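Local coordinates for Slr1964 protein (Synechocystis sp., PDB 4JDX) that accelerates the return of the orange carotenoid protein from its active red form to its orange form, restoring phycobilisome fluorescence after photoprotective quenching, at residues H24-F27 with R28-Y31; F82-A85 with Q86-K89; K72-R76 with Q77-I81. All coordinates share one frame; numbering follows the deposited sequence.

Contact 1 (H24-F27 with R28-Y31); sequences HALF and RKAY
Two successive turns of the long helix 17-47 meet here, and the alpha-helical i to i+4 ladder binds His24-Phe27 to Arg28-Tyr31. Arg28 N donates to His24 O at 3.1 Å, Lys29 N to Ala25 O, Ala30 N to Leu26 O, and Tyr31 N to Phe27 O at 2.8 Å. The helix is two-faced. Leu26, Phe27 and Ala30 are buried: Leu26 and Phe27 pack on helix 80-89, where the Phe27 ring meets that of Phe84, while Ala30 lies against Val93. On the exposed face Arg28 folds back along the preceding turn instead of reaching outward. Its CG stands beside the backbone N (chi1 -65°), and a bend at chi3 (-75°) swings the guanidinium toward the N-terminal end of the helix. There the flat group lies over a carbonyl it does not bond: His24 O sits above the centre of one face, 3.7 Å from CZ of Arg28. The imidazole of His24 leads away from the following turn, its NE2 hydrogen-bonded to Asp75 of the loop before helix 80-89. The two terminal nitrogens of Arg28 diverge, NH1 approaching CB of His24 at 3.9 Å and NH2 approaching CA of Ala25 at 3.5 Å.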
loop_
_atom_site.group_PDB
_atom_site.type_symbol
_atom_site.label_atom_id
_atom_site.label_comp_id
_atom_site.label_asym_id
_atom_site.label_seq_id
_atom_site.Cartn_x
_atom_site.Cartn_y
_atom_site.Cartn_z
ATOM N N HIS A 24 18.579 -19.051 -13.201
ATOM C CA HIS A 24 17.144 -18.996 -12.945
ATOM C C HIS A 24 16.836 -19.445 -11.524
ATOM O O HIS A 24 16.026 -18.830 -10.827
ATOM C CB HIS A 24 16.389 -19.886 -13.935
ATOM C CG HIS A 24 16.313 -19.323 -15.318
ATOM N ND1 HIS A 24 16.085 -20.107 -16.430
ATOM C CD2 HIS A 24 16.428 -18.053 -15.773
ATOM C CE1 HIS A 24 16.067 -19.346 -17.507
ATOM N NE2 HIS A 24 16.272 -18.094 -17.137
ATOM N N ALA A 25 17.492 -20.520 -11.098
ATOM C CA ALA A 25 17.263 -21.081 -9.774
ATOM C C ALA A 25 17.732 -20.097 -8.711
ATOM O O ALA A 25 17.156 -20.016 -7.624
ATOM C CB ALA A 25 17.991 -22.411 -9.630
ATOM N N LEU A 26 18.774 -19.341 -9.035
ATOM C CA LEU A 26 19.325 -18.365 -8.105
ATOM C C LEU A 26 18.451 -17.114 -8.066
ATOM O O LEU A 26 18.310 -16.478 -7.021
ATOM C CB LEU A 26 20.759 -18.003 -8.493
ATOM C CG LEU A 26 21.435 -16.985 -7.575
ATOM C CD1 LEU A 26 21.303 -17.410 -6.113
ATOM C CD2 LEU A 26 22.896 -16.806 -7.965
ATOM N N PHE A 27 17.861 -16.770 -9.208
ATOM C CA PHE A 27 16.915 -15.659 -9.283
ATOM C C PHE A 27 15.740 -15.895 -8.348
ATOM O O PHE A 27 15.391 -15.037 -7.541
ATOM C CB PHE A 27 16.387 -15.490 -10.712
ATOM C CG PHE A 27 17.155 -14.492 -11.538
ATOM C CD1 PHE A 27 18.404 -14.048 -11.145
ATOM C CD2 PHE A 27 16.613 -13.990 -12.709
ATOM C CE1 PHE A 27 19.099 -13.131 -11.909
ATOM C CE2 PHE A 27 17.305 -13.071 -13.472
ATOM C CZ PHE A 27 18.547 -12.642 -13.071
ATOM N N ARG A 28 15.128 -17.068 -8.464
ATOM C CA ARG A 28 13.980 -17.414 -7.640
ATOM C C ARG A 28 14.354 -17.391 -6.162
ATOM O O ARG A 28 13.590 -16.918 -5.327
ATOM C CB ARG A 28 13.451 -18.792 -8.033
ATOM C CG ARG A 28 12.894 -18.848 -9.447
ATOM C CD ARG A 28 12.247 -20.190 -9.738
ATOM N NE ARG A 28 13.236 -21.243 -9.959
ATOM C CZ ARG A 28 13.630 -21.681 -11.153
ATOM N NH1 ARG A 28 13.125 -21.171 -12.270
ATOM N NH2 ARG A 28 14.539 -22.643 -11.234
ATOM N N LYS A 29 15.541 -17.901 -5.852
ATOM C CA LYS A 29 16.035 -17.929 -4.481
ATOM C C LYS A 29 16.109 -16.511 -3.918
ATOM O O LYS A 29 15.601 -16.236 -2.831
ATOM C CB LYS A 29 17.420 -18.569 -4.444
ATOM C CG LYS A 29 17.858 -19.052 -3.076
ATOM C CD LYS A 29 19.282 -19.576 -3.130
ATOM C CE LYS A 29 19.598 -20.486 -1.959
ATOM N NZ LYS A 29 19.469 -21.926 -2.327
ATOM N N ALA A 30 16.744 -15.618 -4.673
ATOM C CA ALA A 30 16.882 -14.220 -4.283
ATOM C C ALA A 30 15.509 -13.574 -4.149
ATOM O O ALA A 30 15.252 -12.814 -3.214
ATOM C CB ALA A 30 17.716 -13.468 -5.313
ATOM N N TYR A 31 14.635 -13.885 -5.099
ATOM C CA TYR A 31 13.268 -13.384 -5.098
ATOM C C TYR A 31 12.580 -13.719 -3.779
ATOM O O TYR A 31 11.944 -12.861 -3.163
ATOM C CB TYR A 31 12.487 -13.977 -6.273
ATOM C CG TYR A 31 11.012 -13.641 -6.268
ATOM C CD1 TYR A 31 10.577 -12.334 -6.416
ATOM C CD2 TYR A 31 10.055 -14.634 -6.121
ATOM C CE1 TYR A 31 9.231 -12.025 -6.411
ATOM C CE2 TYR A 31 8.709 -14.333 -6.116
ATOM C CZ TYR A 31 8.304 -13.029 -6.261
ATOM O OH TYR A 31 6.962 -12.730 -6.259
#

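Contact 2 (F82-A85 with Q86-K89); sequences FVFA and QLLK
Gln86 meets the preceding turn through its backbone and its CB. The N of Gln86 donates to Phe82 O at 3.0 Å, the first of four i to i+4 hydrogen bonds of the alpha-helix that link the two segments. The CB of Gln86 rests 3.3 Å from the carbonyl O of Val83. A bend at chi2 (67°) carries the amide off the helix, where NE2 is hydrogen-bonded to Glu90, just past the second segment. Leu87 makes the main side-chain contact. Its N reaches Val83 O at 2.9 Å, and its CG settles close to the same oxygen. From there CD1 extends back along the preceding turn, alongside CG1 of Val83 at 4.0 Å, the two side chains lying next to each other and pointing the same way. The same methyl, CD1 of Leu87, approaches CD1 of Phe84 at 4.2 Å, obliquely to the ring, so one branch of Leu87 bridges two residues of the turn before it.

Val83, Phe84 and Leu87 belong to the apolar side of helix 80-89, a short helix that packs between helix 17-47 and helix 103-114. These three lie against helix 17-47, whereas Ala85 and Leu88 face helix 103-114 through Leu112 and Ala113.

Leu88 adds the next i to i+4 bond, its N bonded to Phe84 O at 2.8 Å, while its CB lies close to that oxygen and to the carbonyl oxygen of Ala85. Lys89 closes the series at the last helical residue: its N donates to Ala85 O at 2.9 Å, its CB lies near that acceptor, and the extended chain beyond CG carries the ammonium away from the helix.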
loop_
_atom_site.group_PDB
_atom_site.type_symbol
_atom_site.label_atom_id
_atom_site.label_comp_id
_atom_site.label_asym_id
_atom_site.label_seq_id
_atom_site.Cartn_x
_atom_site.Cartn_y
_atom_site.Cartn_z
ATOM N N PHE A 82 23.998 -7.119 -15.032
ATOM C CA PHE A 82 23.762 -5.962 -14.178
ATOM C C PHE A 82 22.852 -6.351 -13.020
ATOM O O PHE A 82 23.035 -5.896 -11.891
ATOM C CB PHE A 82 23.123 -4.824 -14.983
ATOM C CG PHE A 82 23.980 -4.322 -16.120
ATOM C CD1 PHE A 82 25.355 -4.468 -16.092
ATOM C CD2 PHE A 82 23.406 -3.701 -17.218
ATOM C CE1 PHE A 82 26.139 -4.007 -17.132
ATOM C CE2 PHE A 82 24.189 -3.239 -18.261
ATOM C CZ PHE A 82 25.555 -3.392 -18.217
ATOM N N VAL A 83 21.879 -7.209 -13.308
ATOM C CA VAL A 83 20.914 -7.641 -12.305
ATOM C C VAL A 83 21.622 -8.352 -11.160
ATOM O O VAL A 83 21.395 -8.038 -9.992
ATOM C CB VAL A 83 19.852 -8.588 -12.907
ATOM C CG1 VAL A 83 18.939 -9.144 -11.816
ATOM C CG2 VAL A 83 19.040 -7.872 -13.982
ATOM N N PHE A 84 22.480 -9.311 -11.494
ATOM C CA PHE A 84 23.219 -10.054 -10.478
ATOM C C PHE A 84 24.046 -9.123 -9.599
ATOM O O PHE A 84 24.086 -9.281 -8.379
ATOM C CB PHE A 84 24.118 -11.113 -11.122
ATOM C CG PHE A 84 23.398 -12.389 -11.458
ATOM C CD1 PHE A 84 22.782 -13.128 -10.466
ATOM C CD2 PHE A 84 23.336 -12.849 -12.761
ATOM C CE1 PHE A 84 22.117 -14.297 -10.768
ATOM C CE2 PHE A 84 22.671 -14.021 -13.066
ATOM C CZ PHE A 84 22.063 -14.744 -12.067
ATOM N N ALA A 85 24.691 -8.144 -10.225
ATOM C CA ALA A 85 25.481 -7.158 -9.501
ATOM C C ALA A 85 24.614 -6.441 -8.471
ATOM O O ALA A 85 25.019 -6.255 -7.322
ATOM C CB ALA A 85 26.086 -6.155 -10.471
ATOM N N GLN A 86 23.417 -6.046 -8.891
ATOM C CA GLN A 86 22.480 -5.360 -8.006
ATOM C C GLN A 86 22.068 -6.266 -6.847
ATOM O O GLN A 86 22.077 -5.851 -5.687
ATOM C CB GLN A 86 21.238 -4.921 -8.780
ATOM C CG GLN A 86 20.301 -4.030 -7.981
ATOM C CD GLN A 86 20.912 -2.673 -7.661
ATOM O OE1 GLN A 86 21.831 -2.218 -8.344
ATOM N NE2 GLN A 86 20.405 -2.022 -6.620
ATOM N N LEU A 87 21.706 -7.502 -7.174
ATOM C CA LEU A 87 21.323 -8.493 -6.173
ATOM C C LEU A 87 22.438 -8.705 -5.160
ATOM O O LEU A 87 22.187 -8.857 -3.964
ATOM C CB LEU A 87 20.993 -9.824 -6.848
ATOM C CG LEU A 87 19.783 -9.807 -7.785
ATOM C CD1 LEU A 87 19.627 -11.154 -8.481
ATOM C CD2 LEU A 87 18.514 -9.424 -7.020
ATOM N N LEU A 88 23.673 -8.716 -5.651
ATOM C CA LEU A 88 24.839 -8.906 -4.799
ATOM C C LEU A 88 25.027 -7.696 -3.895
ATOM O O LEU A 88 25.313 -7.829 -2.704
ATOM C CB LEU A 88 26.084 -9.103 -5.660
ATOM C CG LEU A 88 27.390 -9.360 -4.911
ATOM C CD1 LEU A 88 27.331 -10.676 -4.145
ATOM C CD2 LEU A 88 28.548 -9.349 -5.893
ATOM N N LYS A 89 24.858 -6.512 -4.473
ATOM C CA LYS A 89 24.985 -5.272 -3.723
ATOM C C LYS A 89 23.896 -5.175 -2.659
ATOM O O LYS A 89 24.121 -4.638 -1.574
ATOM C CB LYS A 89 24.897 -4.074 -4.669
ATOM C CG LYS A 89 25.383 -2.777 -4.053
ATOM C CD LYS A 89 25.194 -1.604 -4.993
ATOM C CE LYS A 89 25.723 -0.326 -4.371
ATOM N NZ LYS A 89 25.246 0.880 -5.096
#

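Contact 3 (K72-R76 with Q77-I81); sequences KYDDR and QSVII
The backbone of Lys72-Arg76 runs as irregular loop after helix 53-70 and then bends through Gln77-Ile81 into the start of helix 80-89, with Val79 at the N-cap position. At the entry to the helix Arg76 O accepts two backbone donors, from the residues three and four further on. Ile80 N lies 2.9 Å from Arg76 O, nearly in line with its carbonyl bond, whereas Val79 N, at 3.2 Å from Arg76 O, comes from above the carbonyl plane. Upstream, Tyr73 is the centre of an inverse gamma turn, followed by an Asx turn in which Asp74 OD1 accepts Arg76 N at 3.1 Å, met well out of the carboxylate plane.

The Asx turn is reinforced by its own side chains. With CG anti to the backbone N (chi1 -170°), the Asp74 carboxylate lies along the guanidinium edge of Arg76, and the arginine grips it side-on with NE and NH2. NE of Arg76 reaches both oxygens, and the salt bridge from NH2 of Arg76 to OD2 of Asp74 is 2.6 Å. OD1 and OD2 of Asp74 therefore each accept two N-H groups, an arrangement that would probably favour the charged carboxylate. The bend of Arg76 at chi3 (-65°) turns the guanidinium so that its NE/NH2 edge meets the carboxylate.

Other partners tie the loop to the surrounding helices: Tyr73 OH is hydrogen-bonded to Glu34 of helix 17-47, and Lys72 NZ forms salt bridges with Glu34, Glu68 and Glu90. Across the two segments, the Asp74 and Val79 side chains lie roughly perpendicular, CG2 of Val79 touching OD2 of Asp74 at 3.5 Å. The buried Ile80 side chain points toward the loop, its CD1 3.6 Å from Asp75 O.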
loop_
_atom_site.group_PDB
_atom_site.type_symbol
_atom_site.label_atom_id
_atom_site.label_comp_id
_atom_site.label_asym_id
_atom_site.label_seq_id
_atom_site.Cartn_x
_atom_site.Cartn_y
_atom_site.Cartn_z
ATOM N N LYS A 72 12.361 -6.532 -11.635
ATOM C CA LYS A 72 13.751 -6.584 -11.185
ATOM C C LYS A 72 14.504 -7.805 -11.711
ATOM O O LYS A 72 15.692 -7.723 -12.018
ATOM C CB LYS A 72 13.825 -6.570 -9.655
ATOM C CG LYS A 72 15.224 -6.831 -9.118
ATOM C CD LYS A 72 15.252 -6.886 -7.604
ATOM C CE LYS A 72 15.453 -5.510 -7.001
ATOM N NZ LYS A 72 15.823 -5.597 -5.565
ATOM N N TYR A 73 13.813 -8.936 -11.808
ATOM C CA TYR A 73 14.461 -10.193 -12.168
ATOM C C TYR A 73 14.405 -10.452 -13.669
ATOM O O TYR A 73 13.769 -11.398 -14.130
ATOM C CB TYR A 73 13.837 -11.344 -11.374
ATOM C CG TYR A 73 14.066 -11.181 -9.888
ATOM C CD1 TYR A 73 15.222 -11.661 -9.287
ATOM C CD2 TYR A 73 13.147 -10.512 -9.091
ATOM C CE1 TYR A 73 15.446 -11.499 -7.936
ATOM C CE2 TYR A 73 13.365 -10.347 -7.738
ATOM C CZ TYR A 73 14.517 -10.842 -7.166
ATOM O OH TYR A 73 14.747 -10.684 -5.819
ATOM N N ASP A 74 15.093 -9.597 -14.417
ATOM C CA ASP A 74 15.136 -9.682 -15.868
ATOM C C ASP A 74 16.303 -10.566 -16.307
ATOM O O ASP A 74 17.463 -10.259 -16.031
ATOM C CB ASP A 74 15.287 -8.276 -16.453
ATOM C CG ASP A 74 15.089 -8.241 -17.950
ATOM O OD1 ASP A 74 14.984 -9.318 -18.571
ATOM O OD2 ASP A 74 15.045 -7.126 -18.511
ATOM N N ASP A 75 15.992 -11.661 -16.996
ATOM C CA ASP A 75 17.000 -12.656 -17.355
ATOM C C ASP A 75 17.594 -12.408 -18.739
ATOM O O ASP A 75 18.392 -13.209 -19.229
ATOM C CB ASP A 75 16.391 -14.061 -17.305
ATOM C CG ASP A 75 15.410 -14.312 -18.432
ATOM O OD1 ASP A 75 15.243 -15.485 -18.824
ATOM O OD2 ASP A 75 14.810 -13.337 -18.930
ATOM N N ARG A 76 17.214 -11.298 -19.365
ATOM C CA ARG A 76 17.678 -10.994 -20.713
ATOM C C ARG A 76 19.179 -10.719 -20.751
ATOM O O ARG A 76 19.750 -10.164 -19.811
ATOM C CB ARG A 76 16.894 -9.822 -21.307
ATOM C CG ARG A 76 15.494 -10.211 -21.752
ATOM C CD ARG A 76 14.699 -9.021 -22.263
ATOM N NE ARG A 76 14.433 -8.048 -21.208
ATOM C CZ ARG A 76 13.709 -6.946 -21.371
ATOM N NH1 ARG A 76 13.170 -6.672 -22.551
ATOM N NH2 ARG A 76 13.520 -6.113 -20.357
ATOM N N GLN A 77 19.805 -11.122 -21.850
ATOM C CA GLN A 77 21.252 -11.047 -22.003
ATOM C C GLN A 77 21.792 -9.632 -21.811
ATOM O O GLN A 77 22.952 -9.447 -21.440
ATOM C CB GLN A 77 21.642 -11.560 -23.390
ATOM C CG GLN A 77 23.135 -11.602 -23.648
ATOM C CD GLN A 77 23.463 -11.999 -25.074
ATOM O OE1 GLN A 77 23.003 -11.371 -26.027
ATOM N NE2 GLN A 77 24.255 -13.054 -25.228
ATOM N N SER A 78 20.947 -8.637 -22.060
ATOM C CA SER A 78 21.379 -7.244 -22.063
ATOM C C SER A 78 21.669 -6.709 -20.661
ATOM O O SER A 78 22.539 -5.854 -20.486
ATOM C CB SER A 78 20.314 -6.371 -22.727
ATOM O OG SER A 78 19.129 -6.344 -21.952
ATOM N N VAL A 79 20.943 -7.211 -19.669
ATOM C CA VAL A 79 21.028 -6.677 -18.313
ATOM C C VAL A 79 21.253 -7.742 -17.239
ATOM O O VAL A 79 21.507 -7.408 -16.080
ATOM C CB VAL A 79 19.741 -5.908 -17.955
ATOM C CG1 VAL A 79 19.563 -4.717 -18.889
ATOM C CG2 VAL A 79 18.532 -6.837 -18.015
ATOM N N ILE A 80 21.167 -9.014 -17.618
ATOM C CA ILE A 80 21.242 -10.104 -16.647
ATOM C C ILE A 80 22.483 -9.996 -15.765
ATOM O O ILE A 80 22.443 -10.334 -14.580
ATOM C CB ILE A 80 21.228 -11.483 -17.339
ATOM C CG1 ILE A 80 21.205 -12.602 -16.293
ATOM C CG2 ILE A 80 22.427 -11.632 -18.268
ATOM C CD1 ILE A 80 20.946 -13.976 -16.877
ATOM N N ILE A 81 23.579 -9.520 -16.343
ATOM C CA ILE A 81 24.818 -9.329 -15.595
ATOM C C ILE A 81 24.672 -8.181 -14.602
ATOM O O ILE A 81 25.158 -8.256 -13.473
ATOM C CB ILE A 81 26.006 -9.024 -16.528
ATOM C CG1 ILE A 81 26.308 -10.233 -17.413
ATOM C CG2 ILE A 81 27.242 -8.641 -15.716
ATOM C CD1 ILE A 81 26.896 -11.417 -16.657
#

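In the fold
From the N terminus, contact 1 comes first, inside helix 17-47; contact 3 follows in the loop after helix 53-70 and the start of helix 80-89, and contact 2 completes that helix. Each is local, joining consecutive segments, so none closes a long loop; they run in series, neither nesting nor crossing. Their side chains nevertheless converge in space. Contacts 1 and 2 face each other where helix 17-47 packs against helix 80-89, and the loop of contact 3 borders both helices: Tyr73 lies against Tyr31 on one and Leu87 on the other, and Val83 touches the backbone of Lys72 and Asp74.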